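Catalase (Exiguobacterium oxidotolerans, PDB 2J2M) catalyses the breakdown of hydrogen peroxide into water and molecular oxygen at a haem, working as a tetramer. Local coordinates at residues L33-Y36 against Q37-E40; V303-Y306 against F307-T310; N350-L354 against P355-P359. One frame throughout, in Å; residues are numbered along the deposited sequence.

Contacts 2 and 3 are neighbours, with centres about 13 Å apart, and they meet where Ile-356 packs on the backbone of the short helix 307-311, its CG2 3.4 Å from Ala-308 O. Contact 1, on the N-terminal arm, stands apart: its centre is about 29 Å from that of contact 2 and about 32 Å from that of contact 3. In the tetramer contact 1 of one subunit comes near contact 3 of another, since Asn-11 bonds Glu-40 of its own chain and Gln-352 of a neighbouring subunit. Each contact also comes close to a bound haem: the side chains of Leu-38, Thr-310 and Tyr-351 each lie about 7 Å from one.

Contact 1 of 3, residues L33-Y36 against Q37-E40; sequences LEDY and QLIE
Tyr-36 reaches along the first turn of its helix to Glu-40, four residues on. The side chain leaves the backbone with CG anti to N (chi1 175°), which turns the ring along the helix surface. CB sits 3.2 Å from Gln-37 N, the next amide of the chain, and CG and CD2 stay near that same nitrogen. Further out, CE2 comes within 3.1 Å of Glu-40 OE2, while Glu-40 CB rides over one ring face, a CH-pi contact 4.2 Å from the ring centroid and offset toward the rim. At the tip, Tyr-36 OH gives a hydrogen bond of 2.7 Å to Glu-40 OE2, entering on the anti side and close to the carboxylate plane, although ring and carboxylate planes stand 78° apart. The hydroxyl also bonds Gln-12, and the other carboxylate oxygen, OE1, takes bonds from Asn-11 N and from Gln-367 of a neighbouring subunit, so the buried acid is held at both oxygens.

One residue earlier, Asp-35 caps the helix. Its OD2 accepts from Leu-38 N at 3.0 Å, the donor lying well above the carboxylate plane, and OD1 accepts from Arg-23 N and forms a salt bridge with Arg-412 of another subunit. Asp-35 O receives Ile-39 N in a nearly straight bond of 3.1 Å, and Ile-39 CD1 folds back to 4.3 Å from Leu-33 CD1. The whole is an aspartate N-cap opening helix 36-45, on the N-terminal arm that interlaces with the other subunits of the catalase tetramer.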
loop_
_atom_site.group_PDB
_atom_site.type_symbol
_atom_site.label_atom_id
_atom_site.label_comp_id
_atom_site.label_asym_id
_atom_site.label_seq_id
_atom_site.Cartn_x
_atom_site.Cartn_y
_atom_site.Cartn_z
ATOM N N LEU A 33 11.398 -17.391 -17.257
ATOM C CA LEU A 33 10.276 -16.622 -16.729
ATOM C C LEU A 33 9.139 -17.545 -16.293
ATOM O O LEU A 33 8.361 -17.186 -15.423
ATOM C CB LEU A 33 9.754 -15.607 -17.757
ATOM C CG LEU A 33 8.739 -14.575 -17.244
ATOM C CD1 LEU A 33 9.344 -13.705 -16.147
ATOM C CD2 LEU A 33 8.261 -13.698 -18.365
ATOM N N GLU A 34 9.043 -18.723 -16.904
ATOM C CA GLU A 34 7.950 -19.650 -16.597
ATOM C C GLU A 34 8.125 -20.446 -15.297
ATOM O O GLU A 34 7.264 -21.238 -14.956
ATOM C CB GLU A 34 7.675 -20.608 -17.771
ATOM C CG GLU A 34 8.737 -21.653 -18.013
ATOM C CD GLU A 34 8.286 -22.677 -19.044
ATOM O OE1 GLU A 34 8.156 -23.869 -18.667
ATOM O OE2 GLU A 34 8.039 -22.290 -20.220
ATOM N N ASP A 35 9.217 -20.233 -14.570
ATOM C CA ASP A 35 9.385 -20.886 -13.265
ATOM C C ASP A 35 8.428 -20.300 -12.227
ATOM O O ASP A 35 8.841 -19.509 -11.389
ATOM C CB ASP A 35 10.827 -20.793 -12.779
ATOM C CG ASP A 35 11.138 -21.806 -11.677
ATOM O OD1 ASP A 35 12.312 -22.195 -11.526
ATOM O OD2 ASP A 35 10.207 -22.236 -10.966
ATOM N N TYR A 36 7.151 -20.683 -12.297
ATOM C CA TYR A 36 6.142 -20.170 -11.366
ATOM C C TYR A 36 6.567 -20.420 -9.914
ATOM O O TYR A 36 6.430 -19.539 -9.053
ATOM C CB TYR A 36 4.734 -20.760 -11.622
ATOM C CG TYR A 36 3.745 -20.302 -10.551
ATOM C CD1 TYR A 36 3.066 -19.082 -10.690
ATOM C CD2 TYR A 36 3.531 -21.057 -9.377
ATOM C CE1 TYR A 36 2.190 -18.611 -9.702
ATOM C CE2 TYR A 36 2.647 -20.592 -8.371
ATOM C CZ TYR A 36 1.991 -19.357 -8.548
ATOM O OH TYR A 36 1.135 -18.853 -7.598
ATOM N N GLN A 37 7.102 -21.610 -9.652
ATOM C CA GLN A 37 7.457 -21.996 -8.289
ATOM C C GLN A 37 8.510 -21.060 -7.675
ATOM O O GLN A 37 8.371 -20.621 -6.528
ATOM C CB GLN A 37 7.899 -23.463 -8.239
ATOM C CG GLN A 37 8.646 -23.844 -6.976
ATOM C CD GLN A 37 9.260 -25.220 -7.066
ATOM O OE1 GLN A 37 8.635 -26.142 -7.577
ATOM N NE2 GLN A 37 10.502 -25.362 -6.594
ATOM N N LEU A 38 9.552 -20.761 -8.448
ATOM C CA LEU A 38 10.590 -19.821 -8.021
ATOM C C LEU A 38 10.027 -18.405 -7.800
ATOM O O LEU A 38 10.223 -17.804 -6.738
ATOM C CB LEU A 38 11.722 -19.775 -9.056
ATOM C CG LEU A 38 12.752 -18.655 -8.830
ATOM C CD1 LEU A 38 13.754 -19.016 -7.701
ATOM C CD2 LEU A 38 13.457 -18.327 -10.117
ATOM N N ILE A 39 9.331 -17.879 -8.810
ATOM C CA ILE A 39 8.838 -16.509 -8.760
ATOM C C ILE A 39 7.822 -16.321 -7.628
ATOM O O ILE A 39 7.859 -15.310 -6.926
ATOM C CB ILE A 39 8.279 -16.065 -10.127
ATOM C CG1 ILE A 39 9.422 -16.071 -11.164
ATOM C CG2 ILE A 39 7.558 -14.679 -10.032
ATOM C CD1 ILE A 39 8.947 -16.061 -12.570
ATOM N N GLU A 40 6.937 -17.297 -7.428
ATOM C CA GLU A 40 6.011 -17.239 -6.294
ATOM C C GLU A 40 6.766 -17.171 -4.980
ATOM O O GLU A 40 6.403 -16.405 -4.104
ATOM C CB GLU A 40 5.061 -18.435 -6.272
ATOM C CG GLU A 40 4.084 -18.353 -5.101
ATOM C CD GLU A 40 3.383 -19.654 -4.810
ATOM O OE1 GLU A 40 3.908 -20.465 -4.032
ATOM O OE2 GLU A 40 2.282 -19.846 -5.338
#

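Contact 2 of 3, residues V303-Y306 against F307-T310; sequences VDNY and FAET
Asn-305 caps the helix that starts after strand 292-302: its OD1 accepts a bond of 2.9 Å from Ala-308 N, and also one from Gln-376 of a neighbouring subunit. The tight part of the contact lies at Tyr-306 and Thr-310. Thr-310 CB stands over the middle of the tyrosine ring in a CH-pi contact, 3.7 Å from its centroid and only 9° off the normal, and CG2 extends across the same ring toward CE1 and CZ. With CG anti to the backbone N (chi1 -177°), the ring is laid under the threonine, and Tyr-306 OH bonds Gly-59 O. Replacing Tyr-306 by an alanine removes the ring, which would probably uncover this side of Thr-310 and leave Gly-59 O without its hydroxyl partner.

Packing is looser at Asp-304, a partly exposed residue whose side chain approaches Glu-309 mainly through CB. Its OD2 remains 4.6 Å from Glu-309 OE2, and the two would probably repel if both are ionised. The extended chain of Glu-309 reaches back along the loop and turns OE1 to His-63. Its other oxygen, OE2, takes a weak bond from Asp-304 N and, from above the carboxylate plane, a firmer one of 3.0 Å from Asn-305 N.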
loop_
_atom_site.group_PDB
_atom_site.type_symbol
_atom_site.label_atom_id
_atom_site.label_comp_id
_atom_site.label_asym_id
_atom_site.label_seq_id
_atom_site.Cartn_x
_atom_site.Cartn_y
_atom_site.Cartn_z
ATOM N N VAL A 303 4.647 -16.156 22.573
ATOM C CA VAL A 303 4.040 -16.219 21.239
ATOM C C VAL A 303 4.414 -17.528 20.520
ATOM O O VAL A 303 5.468 -18.125 20.792
ATOM C CB VAL A 303 4.429 -14.994 20.364
ATOM C CG1 VAL A 303 3.981 -13.658 21.048
ATOM C CG2 VAL A 303 5.918 -15.005 20.036
ATOM N N ASP A 304 3.535 -17.969 19.628
ATOM C CA ASP A 304 3.870 -18.993 18.627
ATOM C C ASP A 304 4.653 -18.389 17.468
ATOM O O ASP A 304 5.530 -19.033 16.901
ATOM C CB ASP A 304 2.586 -19.635 18.091
ATOM C CG ASP A 304 1.926 -20.559 19.113
ATOM O OD1 ASP A 304 2.628 -21.059 20.040
ATOM O OD2 ASP A 304 0.715 -20.807 18.969
ATOM N N ASN A 305 4.336 -17.145 17.111
ATOM C CA ASN A 305 4.981 -16.494 15.987
ATOM C C ASN A 305 5.056 -14.988 16.224
ATOM O O ASN A 305 4.028 -14.316 16.481
ATOM C CB ASN A 305 4.197 -16.797 14.699
ATOM C CG ASN A 305 4.785 -16.135 13.494
ATOM O OD1 ASN A 305 4.275 -15.120 13.017
ATOM N ND2 ASN A 305 5.871 -16.696 12.985
ATOM N N TYR A 306 6.267 -14.454 16.133
ATOM C CA TYR A 306 6.505 -13.063 16.526
ATOM C C TYR A 306 5.810 -12.090 15.561
ATOM O O TYR A 306 5.084 -11.200 15.979
ATOM C CB TYR A 306 8.018 -12.787 16.630
ATOM C CG TYR A 306 8.370 -11.383 17.109
ATOM C CD1 TYR A 306 8.775 -11.151 18.443
ATOM C CD2 TYR A 306 8.319 -10.286 16.229
ATOM C CE1 TYR A 306 9.121 -9.883 18.880
ATOM C CE2 TYR A 306 8.657 -9.014 16.662
ATOM C CZ TYR A 306 9.064 -8.820 17.981
ATOM O OH TYR A 306 9.375 -7.549 18.393
ATOM N N PHE A 307 6.034 -12.293 14.265
ATOM C CA PHE A 307 5.474 -11.420 13.278
ATOM C C PHE A 307 3.955 -11.292 13.391
ATOM O O PHE A 307 3.434 -10.163 13.412
ATOM C CB PHE A 307 5.860 -11.826 11.876
ATOM C CG PHE A 307 5.338 -10.891 10.844
ATOM C CD1 PHE A 307 4.226 -11.226 10.078
ATOM C CD2 PHE A 307 5.916 -9.626 10.691
ATOM C CE1 PHE A 307 3.717 -10.316 9.129
ATOM C CE2 PHE A 307 5.436 -8.725 9.764
ATOM C CZ PHE A 307 4.321 -9.060 8.968
ATOM N N ALA A 308 3.268 -12.440 13.457
ATOM C CA ALA A 308 1.809 -12.498 13.466
ATOM C C ALA A 308 1.210 -12.060 14.786
ATOM O O ALA A 308 0.017 -11.746 14.855
ATOM C CB ALA A 308 1.289 -13.917 13.106
ATOM N N GLU A 309 2.008 -12.049 15.838
ATOM C CA GLU A 309 1.457 -11.701 17.132
ATOM C C GLU A 309 2.052 -10.393 17.606
ATOM O O GLU A 309 1.364 -9.386 17.597
ATOM C CB GLU A 309 1.620 -12.851 18.163
ATOM C CG GLU A 309 0.870 -14.179 17.802
ATOM C CD GLU A 309 1.221 -15.323 18.749
ATOM O OE1 GLU A 309 1.014 -15.167 19.966
ATOM O OE2 GLU A 309 1.716 -16.370 18.288
ATOM N N THR A 310 3.331 -10.389 17.978
ATOM C CA THR A 310 3.974 -9.189 18.501
ATOM C C THR A 310 4.047 -8.055 17.456
ATOM O O THR A 310 3.749 -6.879 17.771
ATOM C CB THR A 310 5.363 -9.510 19.097
ATOM O OG1 THR A 310 5.256 -10.658 19.953
ATOM C CG2 THR A 310 5.910 -8.341 19.924
#

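Contact 3 of 3, residues N350-L354 against P355-P359; sequences NYQQL and PINCP
The side-chain amides of Asn-357 and Gln-352 each bond a backbone carbonyl across a tightly folded loop. Asn-357 ND2 donates to Tyr-351 O at 3.2 Å, approaching from above the carbonyl plane, and the same nitrogen lies near the edge of the Tyr-351 ring, with ring and amide planes 80° apart. In return, Gln-352 NE2 donates to Asn-357 O at 3.0 Å. The glutamine chain bends at chi2 (-51°), which brings its amide back over the turn and sets OE1 3.3 Å from Asn-357 CB.

The backbone bonds between 350-354 and 355-359 both end on Leu-354 O. It takes Asn-357 N at 2.8 Å, closing a beta turn through Pro-355 and Ile-356, and Cys-358 N at 3.0 Å, the i to i+4 bond of an alpha turn. Tyr-351 O is also shared: Leu-354 N reaches it from one face of its plane and Asn-357 ND2 from the other.

Apolar contact is slight by comparison. Leu-354 CB touches Pro-355 CD at 3.8 Å, and the leucine also packs on Ile-347 and on Met-372 of a neighbouring subunit.

Asn-357 has further partners, its OD1 bonding Gly-314 N and its ND2 bonding Ser-312 O, while Gln-352 NE2 also reaches Asn-11 O of a neighbouring subunit. The contact thus rests largely on polar bonds: buried amide groups bond carbonyls within the loop and partners outside it, which ties the loop to the residues just after helix 307-311 and to the subunit interface.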
loop_
_atom_site.group_PDB
_atom_site.type_symbol
_atom_site.label_atom_id
_atom_site.label_comp_id
_atom_site.label_asym_id
_atom_site.label_seq_id
_atom_site.Cartn_x
_atom_site.Cartn_y
_atom_site.Cartn_z
ATOM N N ASN A 350 -8.069 -3.511 7.382
ATOM C CA ASN A 350 -8.808 -4.530 8.113
ATOM C C ASN A 350 -7.945 -5.143 9.242
ATOM O O ASN A 350 -8.098 -6.323 9.595
ATOM C CB ASN A 350 -9.302 -5.604 7.136
ATOM C CG ASN A 350 -10.450 -5.126 6.272
ATOM O OD1 ASN A 350 -11.325 -4.436 6.752
ATOM N ND2 ASN A 350 -10.445 -5.485 4.988
ATOM N N TYR A 351 -7.043 -4.335 9.815
ATOM C CA TYR A 351 -6.150 -4.818 10.840
ATOM C C TYR A 351 -6.898 -5.471 12.005
ATOM O O TYR A 351 -6.399 -6.418 12.604
ATOM C CB TYR A 351 -5.219 -3.703 11.313
ATOM C CG TYR A 351 -5.787 -2.683 12.305
ATOM C CD1 TYR A 351 -5.638 -2.863 13.701
ATOM C CD2 TYR A 351 -6.445 -1.551 11.860
ATOM C CE1 TYR A 351 -6.123 -1.924 14.613
ATOM C CE2 TYR A 351 -6.948 -0.612 12.762
ATOM C CZ TYR A 351 -6.777 -0.791 14.136
ATOM O OH TYR A 351 -7.280 0.174 15.021
ATOM N N GLN A 352 -8.097 -4.972 12.305
ATOM C CA GLN A 352 -8.917 -5.522 13.387
ATOM C C GLN A 352 -9.460 -6.931 13.131
ATOM O O GLN A 352 -10.008 -7.547 14.050
ATOM C CB GLN A 352 -10.067 -4.568 13.754
ATOM C CG GLN A 352 -9.734 -3.632 14.945
ATOM C CD GLN A 352 -9.204 -4.388 16.152
ATOM O OE1 GLN A 352 -8.030 -4.275 16.499
ATOM N NE2 GLN A 352 -10.057 -5.175 16.782
ATOM N N GLN A 353 -9.307 -7.436 11.900
ATOM C CA GLN A 353 -9.696 -8.809 11.562
ATOM C C GLN A 353 -8.607 -9.869 11.818
ATOM O O GLN A 353 -8.880 -11.066 11.805
ATOM C CB GLN A 353 -10.132 -8.882 10.107
ATOM C CG GLN A 353 -11.288 -7.937 9.672
ATOM C CD GLN A 353 -11.696 -8.199 8.233
ATOM O OE1 GLN A 353 -11.070 -9.042 7.532
ATOM N NE2 GLN A 353 -12.726 -7.471 7.759
ATOM N N LEU A 354 -7.368 -9.432 12.013
ATOM C CA LEU A 354 -6.255 -10.341 12.293
ATOM C C LEU A 354 -6.416 -11.061 13.628
ATOM O O LEU A 354 -6.773 -10.429 14.613
ATOM C CB LEU A 354 -4.923 -9.570 12.294
ATOM C CG LEU A 354 -4.412 -9.118 10.909
ATOM C CD1 LEU A 354 -3.165 -8.321 11.098
ATOM C CD2 LEU A 354 -4.178 -10.297 9.926
ATOM N N PRO A 355 -6.145 -12.377 13.670
ATOM C CA PRO A 355 -6.275 -13.146 14.936
ATOM C C PRO A 355 -5.822 -12.444 16.244
ATOM O O PRO A 355 -6.549 -12.467 17.247
ATOM C CB PRO A 355 -5.459 -14.420 14.652
ATOM C CG PRO A 355 -5.680 -14.614 13.131
ATOM C CD PRO A 355 -5.701 -13.231 12.542
ATOM N N ILE A 356 -4.663 -11.784 16.215
ATOM C CA ILE A 356 -4.117 -11.134 17.408
ATOM C C ILE A 356 -4.931 -9.896 17.822
ATOM O O ILE A 356 -4.901 -9.507 18.999
ATOM C CB ILE A 356 -2.598 -10.808 17.250
ATOM C CG1 ILE A 356 -1.961 -10.446 18.602
ATOM C CG2 ILE A 356 -2.343 -9.695 16.201
ATOM C CD1 ILE A 356 -1.876 -11.608 19.638
ATOM N N ASN A 357 -5.664 -9.296 16.876
ATOM C CA ASN A 357 -6.437 -8.086 17.176
ATOM C C ASN A 357 -7.932 -8.328 17.388
ATOM O O ASN A 357 -8.641 -7.482 17.974
ATOM C CB ASN A 357 -6.218 -7.018 16.110
ATOM C CG ASN A 357 -4.796 -6.509 16.089
ATOM O OD1 ASN A 357 -4.233 -6.138 17.142
ATOM N ND2 ASN A 357 -4.189 -6.489 14.890
ATOM N N CYS A 358 -8.401 -9.483 16.918
ATOM C CA CYS A 358 -9.816 -9.851 16.969
ATOM C C CYS A 358 -10.345 -9.859 18.420
ATOM O O CYS A 358 -9.708 -10.433 19.317
ATOM C CB CYS A 358 -10.010 -11.213 16.304
ATOM S SG CYS A 358 -11.686 -11.478 15.654
ATOM N N PRO A 359 -11.515 -9.230 18.659
ATOM C CA PRO A 359 -12.121 -9.270 20.001
ATOM C C PRO A 359 -12.545 -10.696 20.370
ATOM O O PRO A 359 -12.629 -11.555 19.496
ATOM C CB PRO A 359 -13.360 -8.386 19.871
ATOM C CG PRO A 359 -13.228 -7.658 18.566
ATOM C CD PRO A 359 -12.348 -8.496 17.685
#